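Local coordinates for 3-hydroxyisobutyrate dehydrogenase family protein (Geobacter sulfurreducens, PDB 3PDU) that reduces succinic semialdehyde to gamma-hydroxybutyrate, probably with NADPH as hydride donor, as a member of the beta-hydroxyacid dehydrogenase family, at residues 66-71 against 95-100. Sequence-based numbering, arbitrary orientation.
Sequences ADPAAA and STVDDE. With NAP (NADP nicotinamide-adenine-dinucleotide phosphate), chain I.
Val97 lays one of its methyls over the start of helix 68-76, and Pro68 and Ala71 receive it. Followed outward, Val97 CB lies 4.0 Å from Pro68 CG, the two side chains running past each other in opposite senses. Val97 CG1 sits beside the backbone N and anti to the carbonyl carbon (chi1 -63°), which carries it over the first turn. There Val97 CG1 rests on the proline backbone, 3.7 Å from Pro68 N. The same Val97 CG1 is 3.9 Å from Ala71 CB, a place that suits a short apolar side chain. Proline suits the first turn, where its missing N-H costs no helical bond, and its ring also meets Asp98, whose OD1 is 3.4 Å from Pro68 CG. That carboxylate is the N-cap of helix 99-111, with OD1 hydrogen-bonded to the Thr101 hydroxyl. Asp67 is the N-cap of helix 68-76: Asp67 OD1 accepts from Ala70 N at 2.9 Å, nearly in line with the C-O bond. Small residues face NADP: Ala70 CB approaches the adenine at N7A, and Ala66 CB lies near the adenine and its ribose.

The two loops follow parallel strands 60-63 and 90-93 of the Rossmann-type domain, and both reach the nicotinamide ribose. Thr96 N donates to the cofactor's O3D at 3.0 Å with an angle of 152°. Thr96 O is held by Lys239 of helix 234-251, a lysine that also binds NADP. Direct contact between the segments is thus essentially apolar. The cofactor's O3D lies between the two backbones, a firm acceptor for Thr96 N and a likely partner of Ala66 O, while Ser95 OG bonds to Leu65 N; backbone groups meet the ribose hydroxyl, consistent with binding that positions the nicotinamide for hydride transfer.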
loop_
_atom_site.group_PDB
_atom_site.type_symbol
_atom_site.label_atom_id
_atom_site.label_comp_id
_atom_site.label_asym_id
_atom_site.label_seq_id
_atom_site.Cartn_x
_atom_site.Cartn_y
_atom_site.Cartn_z
ATOM N N ALA A 66 -18.379 -4.550 21.607
ATOM C CA ALA A 66 -17.152 -4.671 20.822
ATOM C C ALA A 66 -17.265 -4.154 19.386
ATOM O O ALA A 66 -16.417 -3.389 18.926
ATOM C CB ALA A 66 -16.683 -6.127 20.809
ATOM N N ASP A 67 -18.297 -4.591 18.673
ATOM C CA ASP A 67 -18.302 -4.427 17.224
ATOM C C ASP A 67 -19.698 -4.624 16.643
ATOM O O ASP A 67 -20.638 -4.922 17.380
ATOM C CB ASP A 67 -17.276 -5.380 16.586
ATOM C CG ASP A 67 -17.555 -6.856 16.878
ATOM O OD1 ASP A 67 -18.633 -7.196 17.407
ATOM O OD2 ASP A 67 -16.681 -7.691 16.561
ATOM N N PRO A 68 -19.849 -4.436 15.318
ATOM C CA PRO A 68 -21.180 -4.592 14.739
ATOM C C PRO A 68 -21.814 -5.947 15.047
ATOM O O PRO A 68 -23.009 -5.994 15.304
ATOM C CB PRO A 68 -20.924 -4.437 13.236
ATOM C CG PRO A 68 -19.759 -3.492 13.180
ATOM C CD PRO A 68 -18.883 -3.897 14.341
ATOM N N ALA A 69 -21.040 -7.029 15.022
ATOM C CA ALA A 69 -21.617 -8.336 15.316
ATOM C C ALA A 69 -22.191 -8.375 16.733
ATOM O O ALA A 69 -23.303 -8.872 16.951
ATOM C CB ALA A 69 -20.585 -9.444 15.117
ATOM N N ALA A 70 -21.430 -7.862 17.699
ATOM C CA ALA A 70 -21.908 -7.819 19.085
ATOM C C ALA A 70 -23.150 -6.941 19.220
ATOM O O ALA A 70 -24.124 -7.319 19.892
ATOM C CB ALA A 70 -20.810 -7.326 20.027
ATOM N N ALA A 71 -23.109 -5.763 18.600
ATOM C CA ALA A 71 -24.225 -4.823 18.677
ATOM C C ALA A 71 -25.493 -5.441 18.109
ATOM O O ALA A 71 -26.577 -5.275 18.654
ATOM C CB ALA A 71 -23.896 -3.529 17.928
ATOM N N SER A 95 -21.408 1.932 21.127
ATOM C CA SER A 95 -20.441 1.054 20.464
ATOM C C SER A 95 -19.947 1.674 19.156
ATOM O O SER A 95 -20.713 2.346 18.459
ATOM C CB SER A 95 -21.112 -0.286 20.114
ATOM O OG SER A 95 -21.789 -0.859 21.215
ATOM N N THR A 96 -18.690 1.423 18.789
ATOM C CA THR A 96 -18.217 1.856 17.472
ATOM C C THR A 96 -18.592 0.805 16.432
ATOM O O THR A 96 -18.045 -0.292 16.440
ATOM C CB THR A 96 -16.696 2.122 17.446
ATOM O OG1 THR A 96 -16.392 3.202 18.339
ATOM C CG2 THR A 96 -16.221 2.509 16.018
ATOM N N VAL A 97 -19.535 1.152 15.559
ATOM C CA VAL A 97 -20.042 0.251 14.532
ATOM C C VAL A 97 -20.184 1.039 13.227
ATOM O O VAL A 97 -19.981 2.258 13.199
ATOM C CB VAL A 97 -21.434 -0.352 14.922
ATOM C CG1 VAL A 97 -21.340 -1.222 16.204
ATOM C CG2 VAL A 97 -22.479 0.754 15.097
ATOM N N ASP A 98 -20.536 0.355 12.147
ATOM C CA ASP A 98 -20.804 1.042 10.882
ATOM C C ASP A 98 -22.191 1.683 10.891
ATOM O O ASP A 98 -23.050 1.314 11.700
ATOM C CB ASP A 98 -20.729 0.049 9.729
ATOM C CG ASP A 98 -21.735 -1.068 9.870
ATOM O OD1 ASP A 98 -21.534 -1.964 10.727
ATOM O OD2 ASP A 98 -22.732 -1.052 9.125
ATOM N N ASP A 99 -22.412 2.619 9.967
ATOM C CA ASP A 99 -23.672 3.338 9.862
ATOM C C ASP A 99 -24.834 2.448 9.423
ATOM O O ASP A 99 -25.978 2.731 9.746
ATOM C CB ASP A 99 -23.557 4.571 8.943
ATOM C CG ASP A 99 -22.975 4.249 7.569
ATOM O OD1 ASP A 99 -22.172 3.304 7.445
ATOM O OD2 ASP A 99 -23.295 4.974 6.606
ATOM N N GLU A 100 -24.556 1.368 8.698
ATOM C CA GLU A 100 -25.647 0.470 8.311
ATOM C C GLU A 100 -26.186 -0.298 9.522
ATOM O O GLU A 100 -27.394 -0.509 9.653
ATOM C CB GLU A 100 -25.223 -0.463 7.167
ATOM C CG GLU A 100 -24.835 0.321 5.907
ATOM C CD GLU A 100 -24.839 -0.512 4.629
ATOM O OE1 GLU A 100 -24.269 -1.622 4.626
ATOM O OE2 GLU A 100 -25.395 -0.034 3.617
HETATM P PA NAP I . -13.746 -4.660 25.144
HETATM O O1A NAP I . -13.182 -5.667 24.229
HETATM O O2A NAP I . -13.002 -4.519 26.407
HETATM O O5B NAP I . -15.289 -4.938 25.438
HETATM C C5B NAP I . -16.207 -5.397 24.481
HETATM C C4B NAP I . -17.548 -5.599 25.187
HETATM O O4B NAP I . -18.474 -6.156 24.263
HETATM C C3B NAP I . -17.470 -6.584 26.361
HETATM O O3B NAP I . -18.437 -6.192 27.319
HETATM C C2B NAP I . -17.912 -7.895 25.732
HETATM O O2B NAP I . -18.530 -8.821 26.590
HETATM C C1B NAP I . -18.958 -7.372 24.770
HETATM N N9A NAP I . -19.241 -8.303 23.673
HETATM C C8A NAP I . -18.423 -8.683 22.643
HETATM N N7A NAP I . -19.124 -9.550 21.865
HETATM C C5A NAP I . -20.362 -9.704 22.376
HETATM C C6A NAP I . -21.461 -10.450 21.974
HETATM N N6A NAP I . -21.403 -11.203 20.869
HETATM N N1A NAP I . -22.605 -10.400 22.736
HETATM C C2A NAP I . -22.668 -9.615 23.871
HETATM N N3A NAP I . -21.573 -8.875 24.261
HETATM C C4A NAP I . -20.442 -8.925 23.520
HETATM O O3 NAP I . -13.795 -3.307 24.288
HETATM P PN NAP I . -13.841 -1.756 24.678
HETATM O O1N NAP I . -12.478 -1.218 24.528
HETATM O O2N NAP I . -14.646 -1.600 25.916
HETATM O O5D NAP I . -14.693 -1.265 23.406
HETATM C C5D NAP I . -16.102 -1.213 23.386
HETATM C C4D NAP I . -16.480 -0.346 22.191
HETATM O O4D NAP I . -15.975 0.962 22.379
HETATM C C3D NAP I . -15.823 -0.858 20.914
HETATM O O3D NAP I . -16.700 -0.576 19.834
HETATM C C2D NAP I . -14.583 -0.001 20.760
HETATM O O2D NAP I . -14.155 0.110 19.410
HETATM C C1D NAP I . -15.138 1.311 21.298
HETATM N N1N NAP I . -14.157 2.273 21.801
HETATM C C2N NAP I . -13.074 1.864 22.528
HETATM C C3N NAP I . -12.168 2.810 23.020
HETATM C C7N NAP I . -10.977 2.395 23.853
HETATM O O7N NAP I . -9.926 3.301 23.986
HETATM N N7N NAP I . -10.901 1.192 24.429
HETATM C C4N NAP I . -12.390 4.162 22.767
HETATM C C5N NAP I . -13.510 4.572 22.043
HETATM C C6N NAP I . -14.398 3.611 21.575
HETATM P P2B NAP I . -17.654 -9.965 27.309
HETATM O O1X NAP I . -18.621 -11.085 27.560
HETATM O O2X NAP I . -16.517 -10.373 26.396
HETATM O O3X NAP I . -17.083 -9.431 28.589
#